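Local coordinates for YdhT protein (Bacillus subtilis, PDB 3CBW) that cleaves internal beta-1,4-mannosidic linkages of mannan, galactomannan and glucomannan, and takes part in glucomannan breakdown as a secreted family 26 glycoside hydrolase, at residues H32-T37 with K300-L305; F54-A59 with M100-N105; A150-I155 with K205-Y210; W184-Y189 with N194-L199. The protein carries 3 engineered substitutions. All coordinates share one frame; numbering follows the deposited sequence.

Interaction 1: residues H32-T37 with K300-L305; sequences HLPNRT and KTIYFL
Leu33, which faces Ile302 with its CD1 methyl, lays the other methyl, CD2, over one face of the Arg36 guanidinium, 3.6 Å above the plane and displaced toward the rim. At its margins that guanidinium is hydrogen-bonded by NH1 to Asn39 O and by NH2 to Pro342 O and Thr341 OG1. Across the contact, Leu33 CD1 stands 4.3 Å from Ile302 CB. Pro34 does more: its ring sets CG 3.8 Å from Ile302 CG2, with CD equally near that methyl, the two side chains crossing at a slant. Ile302 CG1 sits between the backbone N and the carbonyl carbon (chi1 64°), which places CG2 anti to the carbonyl carbon and turns it to the proline. Pro34 CG also rests 3.6 Å from Lys300 O. In the TIM barrel this joins the short 3-10 turn following helix 21-32 to strand 301-306, itself paired with strand 41-49. No hydrogen bond spans the two segments; their adhesion comes from apolar packing, which fixes proximity more than direction.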
# COMPACT_ATOMS: atom_id res chain seq x y z
N HIS A 32 -17.70 -1.53 1.46
CA HIS A 32 -18.89 -1.48 2.32
C HIS A 32 -18.61 -1.65 3.82
O HIS A 32 -19.54 -1.55 4.63
CB HIS A 32 -19.92 -2.52 1.88
CG HIS A 32 -20.66 -2.14 0.64
ND1 HIS A 32 -20.15 -2.31 -0.63
CD2 HIS A 32 -21.90 -1.61 0.48
CE1 HIS A 32 -21.04 -1.89 -1.51
NE2 HIS A 32 -22.11 -1.47 -0.86
N LEU A 33 -17.36 -1.88 4.20
CA LEU A 33 -17.05 -2.10 5.62
C LEU A 33 -17.53 -0.99 6.56
O LEU A 33 -18.03 -1.30 7.64
CB LEU A 33 -15.55 -2.37 5.82
CG LEU A 33 -15.07 -3.73 5.29
CD1 LEU A 33 -13.56 -3.78 5.29
CD2 LEU A 33 -15.66 -4.90 6.11
N PRO A 34 -17.39 0.31 6.19
CA PRO A 34 -17.82 1.34 7.15
C PRO A 34 -19.32 1.39 7.45
O PRO A 34 -19.74 2.11 8.35
CB PRO A 34 -17.37 2.65 6.47
CG PRO A 34 -16.25 2.22 5.55
CD PRO A 34 -16.77 0.92 5.00
N ASN A 35 -20.13 0.62 6.71
CA ASN A 35 -21.56 0.52 7.02
C ASN A 35 -21.86 -0.44 8.18
O ASN A 35 -22.98 -0.47 8.68
CB ASN A 35 -22.34 0.09 5.78
CG ASN A 35 -22.21 1.07 4.64
OD1 ASN A 35 -22.01 2.27 4.85
ND2 ASN A 35 -22.32 0.58 3.42
N ARG A 36 -20.87 -1.22 8.58
CA ARG A 36 -21.03 -2.17 9.68
C ARG A 36 -20.98 -1.46 11.02
O ARG A 36 -20.53 -0.31 11.10
CB ARG A 36 -19.93 -3.23 9.64
CG ARG A 36 -19.96 -4.13 8.43
CD ARG A 36 -18.75 -5.03 8.46
NE ARG A 36 -18.90 -6.14 7.53
CZ ARG A 36 -18.19 -7.26 7.60
NH1 ARG A 36 -17.25 -7.41 8.53
NH2 ARG A 36 -18.41 -8.24 6.72
N THR A 37 -21.39 -2.17 12.06
CA THR A 37 -21.30 -1.66 13.43
C THR A 37 -20.07 -2.19 14.17
O THR A 37 -19.70 -1.67 15.22
CB THR A 37 -22.57 -2.02 14.25
OG1 THR A 37 -22.76 -3.44 14.23
CG2 THR A 37 -23.78 -1.33 13.66
N LYS A 300 -14.42 6.25 8.31
CA LYS A 300 -14.46 5.60 6.99
C LYS A 300 -13.23 4.73 6.70
O LYS A 300 -13.18 4.05 5.67
CB LYS A 300 -14.64 6.63 5.88
CG LYS A 300 -16.00 7.32 5.89
CD LYS A 300 -16.08 8.31 4.74
CE LYS A 300 -17.48 8.85 4.58
NZ LYS A 300 -17.54 9.73 3.38
N THR A 301 -12.26 4.73 7.60
CA THR A 301 -11.08 3.87 7.46
C THR A 301 -11.48 2.41 7.29
O THR A 301 -12.22 1.85 8.11
CB THR A 301 -10.18 3.97 8.70
OG1 THR A 301 -9.76 5.33 8.86
CG2 THR A 301 -8.96 3.09 8.57
N ILE A 302 -10.99 1.78 6.23
CA ILE A 302 -11.27 0.36 6.00
C ILE A 302 -10.14 -0.59 6.39
O ILE A 302 -10.38 -1.78 6.54
CB ILE A 302 -11.72 0.07 4.54
CG1 ILE A 302 -10.61 0.38 3.53
CG2 ILE A 302 -13.02 0.83 4.23
CD1 ILE A 302 -10.85 -0.26 2.16
N TYR A 303 -8.92 -0.08 6.54
CA TYR A 303 -7.81 -0.89 7.01
C TYR A 303 -6.69 -0.01 7.51
O TYR A 303 -6.62 1.17 7.20
CB TYR A 303 -7.31 -1.88 5.95
CG TYR A 303 -6.38 -1.41 4.83
CD1 TYR A 303 -5.01 -1.23 5.06
CD2 TYR A 303 -6.84 -1.32 3.52
CE1 TYR A 303 -4.14 -0.89 4.01
CE2 TYR A 303 -5.98 -0.99 2.48
CZ TYR A 303 -4.64 -0.78 2.73
OH TYR A 303 -3.80 -0.48 1.68
N PHE A 304 -5.81 -0.61 8.32
CA PHE A 304 -4.51 -0.00 8.62
C PHE A 304 -3.42 -1.02 8.36
O PHE A 304 -3.66 -2.24 8.45
CB PHE A 304 -4.44 0.51 10.07
CG PHE A 304 -4.49 -0.58 11.12
CD1 PHE A 304 -3.33 -1.25 11.50
CD2 PHE A 304 -5.69 -0.92 11.71
CE1 PHE A 304 -3.38 -2.25 12.47
CE2 PHE A 304 -5.75 -1.92 12.68
CZ PHE A 304 -4.60 -2.58 13.06
N LEU A 305 -2.22 -0.53 8.04
CA LEU A 305 -1.07 -1.40 7.84
C LEU A 305 0.08 -0.84 8.67
O LEU A 305 0.69 0.15 8.29
CB LEU A 305 -0.66 -1.50 6.36
CG LEU A 305 0.49 -2.47 6.06
CD1 LEU A 305 -0.04 -3.78 5.57
CD2 LEU A 305 1.50 -1.90 5.05

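Interaction 2: residues F54-A59 with M100-N105; sequences FSMAEA and MSYWKN
A small, buried contact of apolar side chains joins the start of helix 57-66 to the last turns of helix 96-104, with Met56 and Ala59 meeting a single aromatic residue, Tyr102. The methyl CE of Met56 approaches the tyrosine at its edge, close to the ring plane, 3.7 Å from CD2 and no farther from the neighbouring CE2. That approach depends on a folded side chain: CG is anti to the carbonyl carbon (chi1 -61°), and further bends at chi2 and chi3 bring the methyl round to the ring. Ala59, one turn deeper, directs its CB at the phenol end and lies 4.1 Å from Tyr102 OH, obliquely to the ring.

These two helices follow strands 41-49 and 72-79 in chain order and belong to the outer layer of the (beta/alpha)8 barrel. Tyr73, from strand 72-79, joins the cluster: its ring meets that of Tyr102 with the planes about 15° apart, and Met56 touches it as well. The phenol oxygen of Tyr102 is hydrogen-bonded to Pro70 O, which tethers the far end of the ring, and Lys331 makes a cation-pi contact with it. On the other segment, Ser55 OG accepts a hydrogen bond from Ala57 N at 3.1 Å, a capping bond at the entry to the helix that carries Ala59. At the opposite segment's end, Asn105 ND2 makes a weak bond to Ser101 O where the chain leaves its helical conformation.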
# COMPACT_ATOMS: atom_id res chain seq x y z
N PHE A 54 11.70 -9.92 4.53
CA PHE A 54 10.36 -10.50 4.52
C PHE A 54 10.36 -11.87 5.20
O PHE A 54 11.21 -12.71 4.91
CB PHE A 54 9.78 -10.67 3.13
CG PHE A 54 8.39 -11.23 3.16
CD1 PHE A 54 7.30 -10.39 3.36
CD2 PHE A 54 8.17 -12.61 3.09
CE1 PHE A 54 6.02 -10.91 3.44
CE2 PHE A 54 6.88 -13.13 3.17
CZ PHE A 54 5.81 -12.28 3.34
N SER A 55 9.38 -12.09 6.07
CA SER A 55 9.17 -13.41 6.64
C SER A 55 7.81 -13.40 7.31
O SER A 55 7.13 -12.38 7.33
CB SER A 55 10.25 -13.72 7.66
OG SER A 55 10.07 -12.91 8.80
N MET A 56 7.43 -14.54 7.88
CA MET A 56 6.19 -14.61 8.64
C MET A 56 6.38 -14.20 10.09
O MET A 56 5.42 -14.21 10.85
CB MET A 56 5.60 -16.01 8.54
CG MET A 56 5.25 -16.41 7.09
SD MET A 56 4.27 -15.17 6.14
CE MET A 56 2.83 -15.08 7.18
N ALA A 57 7.60 -13.79 10.46
CA ALA A 57 7.90 -13.45 11.85
C ALA A 57 7.01 -12.34 12.40
O ALA A 57 6.53 -12.42 13.52
CB ALA A 57 9.39 -13.08 12.02
N GLU A 58 6.80 -11.30 11.60
CA GLU A 58 5.94 -10.20 12.03
C GLU A 58 4.50 -10.66 12.33
O GLU A 58 3.97 -10.35 13.39
CB GLU A 58 5.97 -9.04 11.01
CG GLU A 58 5.07 -7.85 11.35
CD GLU A 58 5.47 -7.13 12.64
OE1 GLU A 58 6.61 -7.29 13.13
OE2 GLU A 58 4.63 -6.36 13.16
N ALA A 59 3.90 -11.43 11.43
CA ALA A 59 2.57 -12.00 11.69
C ALA A 59 2.57 -12.88 12.93
O ALA A 59 1.66 -12.81 13.75
CB ALA A 59 2.08 -12.78 10.49
N MET A 100 0.33 -15.72 -1.27
CA MET A 100 -0.74 -16.60 -1.74
C MET A 100 -1.32 -17.43 -0.60
O MET A 100 -2.53 -17.57 -0.48
CB MET A 100 -0.21 -17.51 -2.86
CG MET A 100 0.28 -16.75 -4.09
SD MET A 100 0.93 -17.76 -5.46
CE MET A 100 0.99 -19.35 -4.61
N SER A 101 -0.44 -17.94 0.26
CA SER A 101 -0.88 -18.71 1.41
C SER A 101 -1.68 -17.86 2.37
O SER A 101 -2.64 -18.34 2.99
CB SER A 101 0.32 -19.31 2.13
OG SER A 101 1.02 -20.22 1.30
N TYR A 102 -1.31 -16.58 2.49
CA TYR A 102 -2.03 -15.68 3.38
C TYR A 102 -3.47 -15.52 2.94
O TYR A 102 -4.39 -15.58 3.77
CB TYR A 102 -1.34 -14.31 3.51
CG TYR A 102 -1.43 -13.75 4.91
CD1 TYR A 102 -2.38 -12.80 5.25
CD2 TYR A 102 -0.57 -14.20 5.91
CE1 TYR A 102 -2.48 -12.31 6.54
CE2 TYR A 102 -0.64 -13.71 7.20
CZ TYR A 102 -1.60 -12.76 7.51
OH TYR A 102 -1.67 -12.30 8.81
N TRP A 103 -3.68 -15.35 1.63
CA TRP A 103 -5.02 -15.32 1.05
C TRP A 103 -5.78 -16.62 1.28
O TRP A 103 -6.94 -16.61 1.73
CB TRP A 103 -4.96 -15.00 -0.44
CG TRP A 103 -6.27 -15.22 -1.14
CD1 TRP A 103 -6.60 -16.27 -1.95
CD2 TRP A 103 -7.43 -14.39 -1.05
NE1 TRP A 103 -7.90 -16.14 -2.38
CE2 TRP A 103 -8.43 -14.99 -1.85
CE3 TRP A 103 -7.72 -13.19 -0.39
CZ2 TRP A 103 -9.70 -14.45 -1.98
CZ3 TRP A 103 -8.99 -12.65 -0.54
CH2 TRP A 103 -9.96 -13.28 -1.33
N LYS A 104 -5.14 -17.75 0.98
CA LYS A 104 -5.75 -19.07 1.20
C LYS A 104 -6.24 -19.22 2.64
O LYS A 104 -7.29 -19.80 2.88
CB LYS A 104 -4.73 -20.16 0.87
CG LYS A 104 -5.16 -21.59 1.16
CD LYS A 104 -6.20 -22.09 0.17
CE LYS A 104 -6.40 -23.60 0.30
NZ LYS A 104 -5.27 -24.37 -0.29
N ASN A 105 -5.47 -18.68 3.58
CA ASN A 105 -5.73 -18.83 5.00
C ASN A 105 -6.47 -17.67 5.65
O ASN A 105 -6.48 -17.53 6.88
CB ASN A 105 -4.45 -19.18 5.74
CG ASN A 105 -3.97 -20.56 5.41
OD1 ASN A 105 -4.68 -21.54 5.62
ND2 ASN A 105 -2.77 -20.65 4.88

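Interaction 3: residues A150-I155 with K205-Y210; sequences AMLSKI and KKIYHY
Leu152 and Tyr210 supply most of the buried surface, with Ile207 completing the trio. Leu152 CB sits over one face of the Tyr210 ring, 3.8 Å from the ring centroid, in a CH-pi contact displaced toward the CD2-CE2 rim. Its branches divide the remaining work: CD1 lies by Tyr210 CG, and CD2 packs 4.0 Å from Ile207 CG1, with the leucine and isoleucine side chains crossing at about a right angle. Having CG anti to the backbone N (chi1 -168°), Tyr210 reaches across to the neighbouring helix, where its OH comes 3.2 Å from Ser153 CB, a tight approach.

Helices 143-163 and 194-214, both in the outer layer of the TIM barrel, come together here, their local axes 11.1 Å apart and inclined at 43°. Strand 169-172 lies between them in sequence. Polar atoms meet through solvent: a bridging water is hydrogen-bonded to Tyr210 OH at 2.6 Å and to Ser153 OG at 2.9 Å. A valine in place of Tyr210 would probably leave Leu152 CB without its aromatic cover and the water without its phenol partner. Met211 adds to the apolar layer by touching Leu152.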
# COMPACT_ATOMS: atom_id res chain seq x y z
N ALA A 150 12.30 -2.39 -17.48
CA ALA A 150 12.93 -3.62 -17.00
C ALA A 150 12.47 -3.99 -15.59
O ALA A 150 12.20 -5.15 -15.28
CB ALA A 150 14.45 -3.52 -17.06
N MET A 151 12.38 -2.98 -14.72
CA MET A 151 11.83 -3.21 -13.38
C MET A 151 10.37 -3.62 -13.44
O MET A 151 9.95 -4.57 -12.78
CB MET A 151 11.98 -1.96 -12.51
CG MET A 151 13.43 -1.57 -12.13
SD MET A 151 13.61 -0.24 -10.85
CE MET A 151 12.80 1.14 -11.69
N LEU A 152 9.58 -2.89 -14.21
CA LEU A 152 8.16 -3.18 -14.29
C LEU A 152 7.91 -4.59 -14.81
O LEU A 152 7.00 -5.27 -14.36
CB LEU A 152 7.43 -2.15 -15.16
CG LEU A 152 7.50 -0.68 -14.70
CD1 LEU A 152 6.64 0.19 -15.60
CD2 LEU A 152 7.09 -0.52 -13.23
N SER A 153 8.71 -5.03 -15.78
CA SER A 153 8.55 -6.35 -16.35
C SER A 153 8.76 -7.43 -15.31
O SER A 153 8.00 -8.39 -15.24
CB SER A 153 9.51 -6.55 -17.52
OG SER A 153 9.26 -7.79 -18.14
N LYS A 154 9.79 -7.27 -14.48
CA LYS A 154 10.08 -8.26 -13.45
C LYS A 154 9.00 -8.26 -12.36
O LYS A 154 8.61 -9.31 -11.86
CB LYS A 154 11.47 -8.04 -12.86
CG LYS A 154 11.97 -9.21 -12.06
CD LYS A 154 13.41 -9.02 -11.62
CE LYS A 154 13.85 -10.19 -10.77
NZ LYS A 154 15.21 -9.96 -10.19
N ILE A 155 8.53 -7.07 -12.00
CA ILE A 155 7.43 -6.91 -11.05
C ILE A 155 6.18 -7.63 -11.58
O ILE A 155 5.55 -8.41 -10.86
CB ILE A 155 7.13 -5.41 -10.76
CG1 ILE A 155 8.28 -4.80 -9.96
CG2 ILE A 155 5.80 -5.26 -10.02
CD1 ILE A 155 8.36 -3.30 -10.07
N LYS A 205 0.11 6.58 -14.19
CA LYS A 205 -0.68 6.04 -15.29
C LYS A 205 0.14 5.09 -16.17
O LYS A 205 -0.39 4.10 -16.66
CB LYS A 205 -1.28 7.15 -16.12
CG LYS A 205 -2.32 7.96 -15.39
CD LYS A 205 -2.84 9.02 -16.32
CE LYS A 205 -3.56 10.12 -15.62
NZ LYS A 205 -3.84 11.19 -16.61
N LYS A 206 1.43 5.38 -16.34
CA LYS A 206 2.31 4.50 -17.10
C LYS A 206 2.41 3.13 -16.43
O LYS A 206 2.34 2.08 -17.08
CB LYS A 206 3.69 5.14 -17.20
CG LYS A 206 4.73 4.34 -17.94
CD LYS A 206 5.99 5.19 -18.11
CE LYS A 206 7.05 4.49 -18.88
NZ LYS A 206 6.83 4.58 -20.35
N ILE A 207 2.54 3.13 -15.11
CA ILE A 207 2.57 1.86 -14.39
C ILE A 207 1.20 1.17 -14.45
O ILE A 207 1.12 -0.05 -14.65
CB ILE A 207 3.06 2.03 -12.94
CG1 ILE A 207 4.53 2.51 -12.95
CG2 ILE A 207 2.88 0.73 -12.15
CD1 ILE A 207 5.15 2.67 -11.58
N TYR A 208 0.12 1.93 -14.28
CA TYR A 208 -1.23 1.36 -14.39
C TYR A 208 -1.40 0.68 -15.76
O TYR A 208 -1.87 -0.46 -15.83
CB TYR A 208 -2.31 2.43 -14.17
CG TYR A 208 -3.70 1.84 -14.33
CD1 TYR A 208 -4.38 1.29 -13.25
CD2 TYR A 208 -4.30 1.78 -15.59
CE1 TYR A 208 -5.65 0.73 -13.41
CE2 TYR A 208 -5.56 1.20 -15.76
CZ TYR A 208 -6.23 0.69 -14.66
OH TYR A 208 -7.47 0.10 -14.81
N HIS A 209 -1.01 1.36 -16.83
CA HIS A 209 -1.18 0.80 -18.17
C HIS A 209 -0.25 -0.37 -18.43
O HIS A 209 -0.66 -1.33 -19.09
CB HIS A 209 -1.03 1.88 -19.24
CG HIS A 209 -2.14 2.86 -19.22
ND1 HIS A 209 -1.95 4.22 -19.25
CD2 HIS A 209 -3.48 2.66 -19.14
CE1 HIS A 209 -3.13 4.83 -19.20
NE2 HIS A 209 -4.07 3.90 -19.14
N TYR A 210 0.96 -0.32 -17.91
CA TYR A 210 1.87 -1.45 -18.07
C TYR A 210 1.27 -2.68 -17.40
O TYR A 210 1.22 -3.77 -18.00
CB TYR A 210 3.23 -1.13 -17.46
CG TYR A 210 4.30 -2.12 -17.84
CD1 TYR A 210 5.16 -1.86 -18.91
CD2 TYR A 210 4.46 -3.32 -17.15
CE1 TYR A 210 6.15 -2.75 -19.28
CE2 TYR A 210 5.45 -4.24 -17.51
CZ TYR A 210 6.29 -3.94 -18.59
OH TYR A 210 7.29 -4.80 -18.99
O HOH W 1 6.93 -7.28 -19.75

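Interaction 4: residues W184-Y189 with N194-L199; sequences WGLTSY and NERISL
Between the loop 184-189 and the first turns of helix 194-214 the contact depends on Arg196, which meets Gly185, Leu186 and Thr187 in turn. Asn194 opens the helical segment by accepting a backbone bond from Ser198 N, and Glu195 follows on the flank toward helix 131-138. Next comes Arg196: its chi1 of 179° extends the chain from the helix before bends at chi2 and chi3 fold it back on the loop. Its NH1 donates to Gly185 O at 2.8 Å. The donor stands nearly on the extension of that carbonyl (C=O...N angle 173°), though the N-H itself is less straight at 148° and the oxygen lies a little out of the guanidinium plane. Leu186 CD2 packs 4.0 Å from Arg196 CG, the two chains running past each other in opposite senses. Thr187 CG2 approaches the guanidinium obliquely, 3.4 Å from NH1. Farther along, Leu199 turns to Tyr134, whose hydroxyl is hydrogen-bonded to Trp184 O and so ties the loop to helix 131-138.

This loop belongs to the active-site side of the TIM barrel: Trp184 NE1 bonds to the backbone oxygen of His175, a residue that by similarity keeps the nucleophile in position. With NE bonded to Asn131 OD1 and NH2 to Ile129 O, the buried cation is spread over three neutral oxygens, which probably stabilise its charge. Were Arg196 replaced by an alanine, all three oxygens would probably lose this donor, and Leu186 and Thr187 the chain they pack on.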
# COMPACT_ATOMS: atom_id res chain seq x y z
N TRP A 184 10.52 9.58 -7.08
CA TRP A 184 9.31 9.85 -7.84
C TRP A 184 8.46 10.99 -7.28
O TRP A 184 7.45 11.38 -7.88
CB TRP A 184 8.47 8.58 -7.97
CG TRP A 184 8.05 7.98 -6.65
CD1 TRP A 184 6.99 8.35 -5.86
CD2 TRP A 184 8.67 6.86 -6.00
NE1 TRP A 184 6.93 7.55 -4.75
CE2 TRP A 184 7.94 6.62 -4.81
CE3 TRP A 184 9.79 6.06 -6.29
CZ2 TRP A 184 8.27 5.59 -3.92
CZ3 TRP A 184 10.13 5.05 -5.40
CH2 TRP A 184 9.37 4.83 -4.22
N GLY A 185 8.85 11.52 -6.12
CA GLY A 185 8.06 12.53 -5.41
C GLY A 185 8.51 13.97 -5.66
O GLY A 185 9.15 14.27 -6.67
N LEU A 186 8.14 14.87 -4.76
CA LEU A 186 8.59 16.25 -4.82
C LEU A 186 10.08 16.34 -4.50
O LEU A 186 10.67 15.40 -3.97
CB LEU A 186 7.79 17.11 -3.82
CG LEU A 186 6.35 17.41 -4.18
CD1 LEU A 186 5.70 18.21 -3.05
CD2 LEU A 186 6.27 18.19 -5.49
N THR A 187 10.68 17.48 -4.81
CA THR A 187 12.12 17.63 -4.66
C THR A 187 12.54 18.49 -3.47
O THR A 187 13.67 18.39 -2.99
CB THR A 187 12.78 18.17 -5.94
OG1 THR A 187 12.21 19.44 -6.27
CG2 THR A 187 12.59 17.18 -7.10
N SER A 188 11.62 19.34 -3.01
CA SER A 188 11.84 20.16 -1.84
C SER A 188 10.61 20.10 -0.94
O SER A 188 9.48 20.00 -1.42
CB SER A 188 12.11 21.61 -2.22
OG SER A 188 13.44 21.78 -2.70
N TYR A 189 10.87 20.17 0.35
CA TYR A 189 9.88 20.11 1.41
C TYR A 189 8.69 21.02 1.15
O TYR A 189 8.83 22.24 1.14
CB TYR A 189 10.58 20.51 2.71
CG TYR A 189 9.73 20.56 3.94
CD1 TYR A 189 9.61 19.44 4.76
CD2 TYR A 189 9.08 21.74 4.33
CE1 TYR A 189 8.84 19.48 5.92
CE2 TYR A 189 8.30 21.78 5.50
CZ TYR A 189 8.19 20.64 6.28
OH TYR A 189 7.43 20.65 7.43
N ASN A 194 4.34 22.37 -10.21
CA ASN A 194 3.23 21.96 -11.05
C ASN A 194 3.65 20.94 -12.09
O ASN A 194 2.92 19.99 -12.37
CB ASN A 194 2.63 23.19 -11.75
CG ASN A 194 1.85 24.05 -10.80
OD1 ASN A 194 1.12 23.55 -9.94
ND2 ASN A 194 1.99 25.37 -10.94
N GLU A 195 4.85 21.11 -12.64
CA GLU A 195 5.36 20.15 -13.60
C GLU A 195 5.62 18.79 -12.96
O GLU A 195 5.28 17.76 -13.54
CB GLU A 195 6.62 20.69 -14.30
CG GLU A 195 7.23 19.71 -15.32
CD GLU A 195 6.32 19.37 -16.50
OE1 GLU A 195 5.30 20.06 -16.72
OE2 GLU A 195 6.64 18.40 -17.23
N ARG A 196 6.19 18.78 -11.75
CA ARG A 196 6.40 17.51 -11.04
C ARG A 196 5.08 16.79 -10.77
O ARG A 196 5.00 15.56 -10.93
CB ARG A 196 7.19 17.73 -9.74
CG ARG A 196 7.44 16.45 -8.92
CD ARG A 196 8.20 15.37 -9.67
NE ARG A 196 9.44 15.86 -10.29
CZ ARG A 196 10.67 15.57 -9.88
NH1 ARG A 196 10.89 14.79 -8.82
NH2 ARG A 196 11.70 16.08 -10.54
N ILE A 197 4.05 17.53 -10.37
CA ILE A 197 2.73 16.95 -10.12
C ILE A 197 2.21 16.29 -11.41
O ILE A 197 1.72 15.15 -11.37
CB ILE A 197 1.77 18.02 -9.57
CG1 ILE A 197 2.17 18.41 -8.14
CG2 ILE A 197 0.30 17.57 -9.65
CD1 ILE A 197 1.58 19.72 -7.65
N SER A 198 2.34 16.98 -12.54
CA SER A 198 1.90 16.42 -13.82
C SER A 198 2.68 15.16 -14.19
O SER A 198 2.11 14.15 -14.63
CB SER A 198 2.06 17.47 -14.93
OG SER A 198 1.69 16.90 -16.17
N LEU A 199 4.00 15.23 -14.02
CA LEU A 199 4.85 14.09 -14.35
C LEU A 199 4.56 12.88 -13.45
O LEU A 199 4.59 11.74 -13.92
CB LEU A 199 6.33 14.49 -14.27
CG LEU A 199 6.79 15.55 -15.28
CD1 LEU A 199 8.22 16.00 -14.95
CD2 LEU A 199 6.70 15.05 -16.72

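In the fold
The four contacts are distributed round one TIM barrel whose parallel strands form the common core. Interaction 1 brings together parts 263 residues apart, and the other three are nested within the loop it closes. Interactions 1 and 2 have centres about 22 Å apart, and interaction 2 closes before interactions 3 and 4 begin. Interaction 4 is in turn nested inside interaction 3; both use helix 194-214, with centres about 20 Å apart and no direct touch. Interactions 2 and 4 lie about 35 Å apart between centres, on opposite sides of the chain's centre. The turn after helix 21-32 is thus joined to a late strand, while neighbouring helices and an active-site loop are secured locally.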